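Local coordinates for mandelate racemase/muconate lactonizing protein (Alicyclobacillus acidocaldarius LAA1, PDB 3QLD) that belongs to the mandelate racemase/muconate lactonizing branch of the enolase superfamily, its own role not established, and pairs an N-terminal capping domain with a C-terminal barrel, at residues R27-Q35 / W45-E53; L239-R250 / A263-L274. One frame throughout, in Å; residues are numbered along the deposited sequence.

In the fold
From the N terminus, the chain first runs through strand 3-15, and strand 25-38 then pairs back against it. Contact 1 closes the hairpin that follows, where strand 25-38 turns into strand 43-48, in the N-terminal domain. Well over a hundred residues later contact 2 closes a longer loop: strand 243-245, helix 252-261 and strand 266-269 make one beta-alpha-beta unit of the barrel. The two loops follow one another in series, neither nested nor crossed, and their centres lie about 22 Å apart on opposite sides of the chain's centre. They still meet, since Val49 of contact 1 packs on Gly272 of contact 2 where the two domains join.

Contact 1: R27-Q35 / W45-E53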
loop_
_atom_site.group_PDB
_atom_site.type_symbol
_atom_site.label_atom_id
_atom_site.label_comp_id
_atom_site.label_asym_id
_atom_site.label_seq_id
_atom_site.Cartn_x
_atom_site.Cartn_y
_atom_site.Cartn_z
ATOM N N ARG A 27 22.772 -5.397 -11.630
ATOM C CA ARG A 27 23.231 -5.468 -13.008
ATOM C C ARG A 27 22.171 -5.171 -14.034
ATOM O O ARG A 27 22.507 -4.712 -15.108
ATOM C CB ARG A 27 23.675 -6.917 -13.356
ATOM C CG ARG A 27 25.048 -7.428 -12.892
ATOM C CD ARG A 27 25.787 -8.105 -14.074
ATOM N NE ARG A 27 26.625 -7.117 -14.786
ATOM C CZ ARG A 27 26.282 -6.384 -15.860
ATOM N NH1 ARG A 27 25.079 -6.490 -16.436
ATOM N NH2 ARG A 27 27.165 -5.522 -16.375
ATOM N N GLU A 28 20.915 -5.535 -13.745
ATOM C CA GLU A 28 19.833 -5.566 -14.770
ATOM C C GLU A 28 18.554 -4.921 -14.251
ATOM O O GLU A 28 18.222 -5.087 -13.068
ATOM C CB GLU A 28 19.519 -6.983 -15.280
ATOM C CG GLU A 28 20.746 -7.816 -15.766
ATOM C CD GLU A 28 20.569 -8.563 -17.124
ATOM O OE1 GLU A 28 21.588 -8.689 -17.828
ATOM O OE2 GLU A 28 19.471 -9.054 -17.503
ATOM N N LYS A 29 17.846 -4.214 -15.142
ATOM C CA LYS A 29 16.559 -3.578 -14.835
ATOM C C LYS A 29 15.407 -4.471 -15.243
ATOM O O LYS A 29 15.251 -4.787 -16.434
ATOM C CB LYS A 29 16.410 -2.207 -15.546
ATOM C CG LYS A 29 15.043 -1.449 -15.315
ATOM C CD LYS A 29 14.953 -0.914 -13.861
ATOM C CE LYS A 29 13.699 -0.045 -13.597
ATOM N NZ LYS A 29 12.480 -0.631 -14.223
ATOM N N GLN A 30 14.617 -4.891 -14.266
ATOM C CA GLN A 30 13.396 -5.622 -14.556
ATOM C C GLN A 30 12.280 -4.637 -14.826
ATOM O O GLN A 30 12.135 -3.584 -14.175
ATOM C CB GLN A 30 12.961 -6.547 -13.426
ATOM C CG GLN A 30 14.001 -7.644 -13.086
ATOM C CD GLN A 30 13.456 -8.577 -11.995
ATOM O OE1 GLN A 30 12.357 -9.142 -12.111
ATOM N NE2 GLN A 30 14.206 -8.702 -10.920
ATOM N N ALA A 31 11.474 -4.970 -15.805
ATOM C CA ALA A 31 10.399 -4.093 -16.191
ATOM C C ALA A 31 9.232 -4.910 -16.680
ATOM O O ALA A 31 9.439 -6.044 -17.145
ATOM C CB ALA A 31 10.924 -3.125 -17.306
ATOM N N ILE A 32 8.009 -4.373 -16.618
ATOM C CA ILE A 32 6.821 -5.076 -17.210
ATOM C C ILE A 32 6.207 -4.145 -18.259
ATOM O O ILE A 32 5.878 -2.947 -17.916
ATOM C CB ILE A 32 5.742 -5.386 -16.153
ATOM C CG1 ILE A 32 6.209 -6.471 -15.164
ATOM C CG2 ILE A 32 4.461 -5.943 -16.821
ATOM C CD1 ILE A 32 5.150 -6.644 -13.988
ATOM N N LEU A 33 6.126 -4.598 -19.515
ATOM C CA LEU A 33 5.332 -3.818 -20.511
ATOM C C LEU A 33 3.987 -4.388 -20.793
ATOM O O LEU A 33 3.820 -5.625 -20.884
ATOM C CB LEU A 33 6.127 -3.652 -21.809
ATOM C CG LEU A 33 7.543 -3.062 -21.691
ATOM C CD1 LEU A 33 8.174 -2.974 -23.118
ATOM C CD2 LEU A 33 7.447 -1.662 -21.132
ATOM N N VAL A 34 3.002 -3.501 -20.932
ATOM C CA VAL A 34 1.642 -3.887 -21.228
ATOM C C VAL A 34 1.410 -3.554 -22.689
ATOM O O VAL A 34 1.733 -2.443 -23.141
ATOM C CB VAL A 34 0.675 -3.121 -20.365
ATOM C CG1 VAL A 34 -0.738 -3.447 -20.719
ATOM C CG2 VAL A 34 0.929 -3.480 -18.844
ATOM N N GLN A 35 0.915 -4.548 -23.417
ATOM C CA GLN A 35 0.592 -4.344 -24.859
ATOM C C GLN A 35 -0.839 -4.689 -25.085
ATOM O O GLN A 35 -1.283 -5.807 -24.751
ATOM C CB GLN A 35 1.551 -5.163 -25.741
ATOM C CG GLN A 35 1.068 -5.299 -27.254
ATOM C CD GLN A 35 1.991 -6.251 -28.036
ATOM O OE1 GLN A 35 2.533 -7.178 -27.450
ATOM N NE2 GLN A 35 2.211 -5.986 -29.374
ATOM N N TRP A 45 0.857 0.568 -25.827
ATOM C CA TRP A 45 1.863 0.079 -24.858
ATOM C C TRP A 45 1.980 0.975 -23.624
ATOM O O TRP A 45 1.710 2.194 -23.707
ATOM C CB TRP A 45 3.263 0.041 -25.489
ATOM C CG TRP A 45 3.356 -0.966 -26.620
ATOM C CD1 TRP A 45 2.716 -0.905 -27.830
ATOM C CD2 TRP A 45 4.128 -2.165 -26.629
ATOM N NE1 TRP A 45 3.035 -2.012 -28.587
ATOM C CE2 TRP A 45 3.899 -2.804 -27.879
ATOM C CE3 TRP A 45 4.976 -2.790 -25.686
ATOM C CZ2 TRP A 45 4.521 -4.011 -28.236
ATOM C CZ3 TRP A 45 5.600 -3.989 -26.049
ATOM C CH2 TRP A 45 5.374 -4.585 -27.315
ATOM N N SER A 46 2.456 0.402 -22.514
ATOM C CA SER A 46 2.803 1.185 -21.310
ATOM C C SER A 46 3.765 0.391 -20.495
ATOM O O SER A 46 3.992 -0.787 -20.794
ATOM C CB SER A 46 1.583 1.413 -20.445
ATOM O OG SER A 46 1.133 0.176 -19.937
ATOM N N GLU A 47 4.320 1.032 -19.453
ATOM C CA GLU A 47 5.307 0.328 -18.622
ATOM C C GLU A 47 4.810 0.345 -17.213
ATOM O O GLU A 47 4.373 1.401 -16.732
ATOM C CB GLU A 47 6.677 0.993 -18.669
ATOM C CG GLU A 47 7.699 0.344 -17.754
ATOM C CD GLU A 47 9.107 0.900 -17.999
ATOM O OE1 GLU A 47 9.319 1.542 -19.039
ATOM O OE2 GLU A 47 10.018 0.714 -17.174
ATOM N N CYS A 48 4.782 -0.820 -16.559
ATOM C CA CYS A 48 4.549 -0.809 -15.075
ATOM C C CYS A 48 5.882 -0.448 -14.366
ATOM O O CYS A 48 6.866 -1.139 -14.590
ATOM C CB CYS A 48 3.984 -2.175 -14.656
ATOM S SG CYS A 48 3.726 -2.197 -12.826
ATOM N N VAL A 49 5.939 0.666 -13.611
ATOM C CA VAL A 49 7.195 1.159 -13.119
ATOM C C VAL A 49 7.623 0.556 -11.784
ATOM O O VAL A 49 8.623 1.004 -11.198
ATOM C CB VAL A 49 7.190 2.740 -12.928
ATOM C CG1 VAL A 49 7.023 3.470 -14.317
ATOM C CG2 VAL A 49 6.116 3.188 -12.005
ATOM N N ALA A 50 6.856 -0.400 -11.280
ATOM C CA ALA A 50 7.279 -1.101 -10.029
ATOM C C ALA A 50 8.732 -1.605 -10.115
ATOM O O ALA A 50 9.105 -2.300 -11.105
ATOM C CB ALA A 50 6.316 -2.276 -9.703
ATOM N N LEU A 51 9.560 -1.332 -9.113
ATOM C CA LEU A 51 10.934 -1.797 -9.081
ATOM C C LEU A 51 11.074 -3.270 -8.607
ATOM O O LEU A 51 10.119 -3.877 -8.102
ATOM C CB LEU A 51 11.727 -0.918 -8.110
ATOM C CG LEU A 51 11.576 0.554 -8.484
ATOM C CD1 LEU A 51 12.301 1.401 -7.476
ATOM C CD2 LEU A 51 12.105 0.759 -9.954
ATOM N N ALA A 52 12.261 -3.835 -8.745
ATOM C CA ALA A 52 12.398 -5.275 -8.436
ATOM C C ALA A 52 12.162 -5.520 -6.927
ATOM O O ALA A 52 11.600 -6.540 -6.546
ATOM C CB ALA A 52 13.817 -5.776 -8.793
ATOM N N GLU A 53 12.590 -4.602 -6.090
ATOM C CA GLU A 53 12.355 -4.793 -4.608
ATOM C C GLU A 53 11.387 -3.716 -4.102
ATOM O O GLU A 53 11.399 -2.619 -4.623
ATOM C CB GLU A 53 13.686 -4.691 -3.832
ATOM C CG GLU A 53 14.679 -5.829 -4.112
ATOM C CD GLU A 53 14.132 -7.182 -3.701
ATOM O OE1 GLU A 53 13.358 -7.263 -2.711
ATOM O OE2 GLU A 53 14.459 -8.155 -4.385
#
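The Trp45 indole carries the side chain of Gln35 on one face: CB sits over the six-membered ring, 3.9 Å from its centroid and only 6° off the normal, and CG follows above the same face. The His9 ring also meets the indole, nearly parallel to it. Leu33 comes in at the ring's edge, its CD1 4.0 Å from Trp45 CZ3. The Gln35 amide runs alongside the indole with its plane turned 36° from the ring, bringing NE2 to 3.2 Å from Trp45 CZ2. Outside the pair, Glu43 OE1 takes both Gln35 NE2 and Trp45 NE1, while Gln35 OE1 bonds His9; the amide is thus fixed at both ends. Gln35, Trp45 and Leu33 lie with Glu47 on one face of an antiparallel beta hairpin, strands 25-38 and 43-48, part of the N-terminal domain's sheet. Val34 and Ser46 form a hydrogen-bonded pair, with Val34 N to Ser46 O at 2.9 Å and Ser46 N to Val34 O at 3.0 Å. On the other face Val34, Ser46 and Cys48 lie against helix 105-123, where Ser46 OG bonds the carbonyl of Ala110. Glu47 holds CG anti to its backbone N (chi1 176°) and stretches past Leu33, whose CD2 is 3.7 Å from Glu47 CB. Its carboxylate reaches Thr302 and Gly305 through OE1. Lys29 NZ stays 4.1 Å from Glu47 OE2, too far for a salt bridge, and instead donates to Gln30 O.

Contact 2: L239-R250 / A263-L274; sequences LRTPVCLDESVR and AARVLNVKPGRL
Arg265, Asp246 and Arg273 anchor the two ends of this contact. At the start, Arg265 bends at chi3 and turns NH1 back to the loop before strand 243-245, donating to Leu239 O at 3.1 Å close to the guanidinium plane, with a weak bond to Arg240 O. Between the ends, strands 243-245 and 266-269 pair in parallel as neighbours in the enolase-type barrel; Val243 O accepts from both Arg265 N and Val266 N. At the far end Asp246, CG anti to its backbone N (chi1 169°), splits its carboxylate between two salt bridges: OD1 to Arg273 NH1 at 2.7 Å, and OD2 to Lys270 NZ at 3.1 Å, on the syn side but somewhat out of the carboxylate plane. Tyr56 OH also bonds OD1, and Gly298 also holds Lys270 NZ. Arg273's guanidinium, 67° from that carboxylate, grips Val249 O side-on through NE (3.0 Å) and NH2 (3.1 Å), and Asn268 O end-on through NH1 and NH2. The peptide carbonyl of Asp246 lies over one face of the guanidinium. Asn268 stacks its amide beside the carboxylate, planes 25° apart, with ND2 bonded to Glu221. Salt-bridge network and doubled grips together tie the strand ends and leave the Arg273 guanidinium little freedom to rotate.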
loop_
_atom_site.group_PDB
_atom_site.type_symbol
_atom_site.label_atom_id
_atom_site.label_comp_id
_atom_site.label_asym_id
_atom_site.label_seq_id
_atom_site.Cartn_x
_atom_site.Cartn_y
_atom_site.Cartn_z
ATOM N N LEU A 239 11.472 25.828 7.681
ATOM C CA LEU A 239 12.396 25.915 6.533
ATOM C C LEU A 239 11.902 26.899 5.493
ATOM O O LEU A 239 10.725 26.889 5.030
ATOM C CB LEU A 239 12.560 24.524 5.843
ATOM C CG LEU A 239 13.321 23.434 6.606
ATOM C CD1 LEU A 239 13.276 22.157 5.770
ATOM C CD2 LEU A 239 14.771 23.822 6.857
ATOM N N ARG A 240 12.803 27.774 5.083
ATOM C CA ARG A 240 12.512 28.652 3.948
ATOM C C ARG A 240 12.566 27.885 2.609
ATOM O O ARG A 240 11.820 28.201 1.647
ATOM C CB ARG A 240 13.464 29.874 3.905
ATOM C CG ARG A 240 13.517 30.674 5.238
ATOM C CD ARG A 240 12.133 31.289 5.668
ATOM N NE ARG A 240 11.148 30.395 6.292
ATOM C CZ ARG A 240 11.084 30.072 7.595
ATOM N NH1 ARG A 240 11.971 30.558 8.476
ATOM N NH2 ARG A 240 10.143 29.233 8.016
ATOM N N THR A 241 13.439 26.893 2.555
ATOM C CA THR A 241 13.550 25.990 1.365
ATOM C C THR A 241 12.308 25.082 1.224
ATOM O O THR A 241 11.863 24.491 2.228
ATOM C CB THR A 241 14.794 25.119 1.529
ATOM O OG1 THR A 241 15.924 25.958 1.795
ATOM C CG2 THR A 241 15.083 24.109 0.260
ATOM N N PRO A 242 11.745 24.943 0.014
ATOM C CA PRO A 242 10.613 24.056 -0.154
ATOM C C PRO A 242 11.035 22.601 0.128
ATOM O O PRO A 242 12.147 22.169 -0.245
ATOM C CB PRO A 242 10.310 24.188 -1.653
ATOM C CG PRO A 242 10.789 25.573 -2.002
ATOM C CD PRO A 242 12.083 25.605 -1.282
ATOM N N VAL A 243 10.123 21.869 0.791
ATOM C CA VAL A 243 10.270 20.407 0.852
ATOM C C VAL A 243 9.571 19.822 -0.363
ATOM O O VAL A 243 8.511 20.273 -0.735
ATOM C CB VAL A 243 9.614 19.836 2.158
ATOM C CG1 VAL A 243 9.550 18.300 2.086
ATOM C CG2 VAL A 243 10.436 20.323 3.343
ATOM N N CYS A 244 10.171 18.776 -0.953
ATOM C CA CYS A 244 9.583 18.030 -2.061
ATOM C C CYS A 244 9.261 16.615 -1.573
ATOM O O CYS A 244 10.074 16.021 -0.887
ATOM C CB CYS A 244 10.619 17.882 -3.154
ATOM S SG CYS A 244 9.973 16.979 -4.586
ATOM N N LEU A 245 8.065 16.118 -1.895
ATOM C CA LEU A 245 7.754 14.745 -1.558
ATOM C C LEU A 245 7.651 13.942 -2.858
ATOM O O LEU A 245 7.126 14.433 -3.871
ATOM C CB LEU A 245 6.443 14.639 -0.758
ATOM C CG LEU A 245 6.485 15.408 0.570
ATOM C CD1 LEU A 245 5.075 15.236 1.263
ATOM C CD2 LEU A 245 7.573 14.942 1.479
ATOM N N ASP A 246 8.117 12.696 -2.785
ATOM C CA ASP A 246 8.008 11.741 -3.911
ATOM C C ASP A 246 7.112 10.620 -3.310
ATOM O O ASP A 246 5.897 10.717 -3.447
ATOM C CB ASP A 246 9.422 11.318 -4.350
ATOM C CG ASP A 246 9.473 10.148 -5.316
ATOM O OD1 ASP A 246 8.449 9.690 -5.799
ATOM O OD2 ASP A 246 10.595 9.686 -5.572
ATOM N N GLU A 247 7.707 9.654 -2.635
ATOM C CA GLU A 247 6.981 8.396 -2.262
ATOM C C GLU A 247 5.989 8.621 -1.126
ATOM O O GLU A 247 4.999 7.886 -0.987
ATOM C CB GLU A 247 7.946 7.187 -2.057
ATOM C CG GLU A 247 8.786 7.275 -0.802
ATOM C CD GLU A 247 10.146 7.962 -1.063
ATOM O OE1 GLU A 247 11.032 7.723 -0.232
ATOM O OE2 GLU A 247 10.339 8.699 -2.091
ATOM N N SER A 248 6.188 9.715 -0.385
ATOM C CA SER A 248 5.216 10.098 0.649
ATOM C C SER A 248 3.884 10.535 0.138
ATOM O O SER A 248 2.988 10.740 0.956
ATOM C CB SER A 248 5.776 11.211 1.548
ATOM O OG SER A 248 6.825 10.726 2.353
ATOM N N VAL A 249 3.782 10.792 -1.170
ATOM C CA VAL A 249 2.544 11.152 -1.785
ATOM C C VAL A 249 2.175 10.152 -2.929
ATOM O O VAL A 249 2.638 10.270 -4.071
ATOM C CB VAL A 249 2.603 12.552 -2.348
ATOM C CG1 VAL A 249 1.342 12.781 -3.200
ATOM C CG2 VAL A 249 2.673 13.635 -1.136
ATOM N N ARG A 250 1.287 9.228 -2.601
ATOM C CA ARG A 250 0.902 8.137 -3.511
ATOM C C ARG A 250 -0.467 8.329 -4.136
ATOM O O ARG A 250 -0.883 7.481 -4.918
ATOM C CB ARG A 250 0.827 6.788 -2.752
ATOM C CG ARG A 250 1.911 6.459 -1.749
ATOM C CD ARG A 250 3.161 5.918 -2.467
ATOM N NE ARG A 250 4.121 5.071 -1.708
ATOM C CZ ARG A 250 4.434 5.080 -0.391
ATOM N NH1 ARG A 250 3.846 5.897 0.498
ATOM N NH2 ARG A 250 5.386 4.234 0.049
ATOM N N ALA A 263 2.877 20.625 4.639
ATOM C CA ALA A 263 3.968 19.697 4.926
ATOM C C ALA A 263 5.014 19.730 3.812
ATOM O O ALA A 263 6.144 19.183 3.978
ATOM C CB ALA A 263 3.453 18.274 5.045
ATOM N N ALA A 264 4.603 20.242 2.641
ATOM C CA ALA A 264 5.563 20.367 1.525
ATOM C C ALA A 264 5.079 21.390 0.516
ATOM O O ALA A 264 3.879 21.733 0.453
ATOM C CB ALA A 264 5.832 19.008 0.812
ATOM N N ARG A 265 6.006 21.803 -0.324
ATOM C CA ARG A 265 5.694 22.818 -1.329
ATOM C C ARG A 265 5.983 22.397 -2.769
ATOM O O ARG A 265 5.653 23.159 -3.680
ATOM C CB ARG A 265 6.398 24.169 -1.004
ATOM C CG ARG A 265 5.939 24.737 0.300
ATOM C CD ARG A 265 6.257 26.221 0.421
ATOM N NE ARG A 265 7.637 26.531 0.781
ATOM C CZ ARG A 265 8.024 26.701 2.045
ATOM N NH1 ARG A 265 9.284 27.008 2.343
ATOM N NH2 ARG A 265 7.118 26.555 3.010
ATOM N N VAL A 266 6.625 21.239 -2.976
ATOM C CA VAL A 266 6.959 20.730 -4.299
ATOM C C VAL A 266 6.616 19.247 -4.404
ATOM O O VAL A 266 6.851 18.516 -3.434
ATOM C CB VAL A 266 8.470 20.937 -4.583
ATOM C CG1 VAL A 266 8.927 20.273 -5.900
ATOM C CG2 VAL A 266 8.762 22.432 -4.675
ATOM N N LEU A 267 6.038 18.847 -5.549
ATOM C CA LEU A 267 5.649 17.445 -5.783
ATOM C C LEU A 267 6.506 16.865 -6.888
ATOM O O LEU A 267 6.584 17.464 -7.987
ATOM C CB LEU A 267 4.144 17.365 -6.118
ATOM C CG LEU A 267 3.570 15.957 -6.438
ATOM C CD1 LEU A 267 3.630 15.066 -5.172
ATOM C CD2 LEU A 267 2.117 16.087 -6.913
ATOM N N ASN A 268 7.161 15.741 -6.576
ATOM C CA ASN A 268 7.759 14.838 -7.586
ATOM C C ASN A 268 6.643 13.971 -8.132
ATOM O O ASN A 268 6.068 13.126 -7.416
ATOM C CB ASN A 268 8.926 14.036 -6.989
ATOM C CG ASN A 268 9.568 13.059 -7.963
ATOM O OD1 ASN A 268 8.960 12.684 -8.961
ATOM N ND2 ASN A 268 10.755 12.612 -7.644
ATOM N N VAL A 269 6.290 14.246 -9.385
ATOM C CA VAL A 269 5.201 13.518 -10.058
ATOM C C VAL A 269 5.769 12.315 -10.810
ATOM O O VAL A 269 6.703 12.470 -11.597
ATOM C CB VAL A 269 4.481 14.416 -11.068
ATOM C CG1 VAL A 269 3.497 13.573 -12.015
ATOM C CG2 VAL A 269 3.692 15.507 -10.280
ATOM N N LYS A 270 5.223 11.102 -10.571
ATOM C CA LYS A 270 5.562 9.980 -11.471
ATOM C C LYS A 270 4.189 9.369 -11.756
ATOM O O LYS A 270 3.512 8.938 -10.846
ATOM C CB LYS A 270 6.513 8.987 -10.817
ATOM C CG LYS A 270 7.836 9.582 -10.370
ATOM C CD LYS A 270 8.796 8.563 -9.747
ATOM C CE LYS A 270 9.966 9.323 -9.106
ATOM N NZ LYS A 270 10.940 8.468 -8.395
ATOM N N PRO A 271 3.708 9.503 -12.996
ATOM C CA PRO A 271 2.347 9.111 -13.341
ATOM C C PRO A 271 2.046 7.689 -12.897
ATOM O O PRO A 271 0.956 7.413 -12.439
ATOM C CB PRO A 271 2.309 9.302 -14.890
ATOM C CG PRO A 271 3.363 10.377 -15.106
ATOM C CD PRO A 271 4.437 10.138 -14.121
ATOM N N GLY A 272 3.022 6.791 -12.999
ATOM C CA GLY A 272 2.783 5.394 -12.596
ATOM C C GLY A 272 2.546 5.298 -11.092
ATOM O O GLY A 272 1.639 4.620 -10.636
ATOM N N ARG A 273 3.320 6.034 -10.308
ATOM C CA ARG A 273 3.194 5.949 -8.822
ATOM C C ARG A 273 1.795 6.481 -8.448
ATOM O O ARG A 273 1.160 6.039 -7.501
ATOM C CB ARG A 273 4.314 6.823 -8.186
ATOM C CG ARG A 273 4.464 6.694 -6.636
ATOM C CD ARG A 273 5.481 7.772 -5.984
ATOM N NE ARG A 273 4.821 9.091 -5.833
ATOM C CZ ARG A 273 5.175 10.208 -6.472
ATOM N NH1 ARG A 273 6.225 10.225 -7.285
ATOM N NH2 ARG A 273 4.474 11.338 -6.261
ATOM N N LEU A 274 1.302 7.456 -9.207
ATOM C CA LEU A 274 0.015 8.100 -8.864
ATOM C C LEU A 274 -1.215 7.366 -9.337
ATOM O O LEU A 274 -2.315 7.652 -8.893
ATOM C CB LEU A 274 0.017 9.585 -9.309
ATOM C CG LEU A 274 0.992 10.446 -8.533
ATOM C CD1 LEU A 274 1.128 11.797 -9.269
ATOM C CD2 LEU A 274 0.383 10.622 -7.119
HETATM O O HOH W 1 8.284 27.922 5.857
#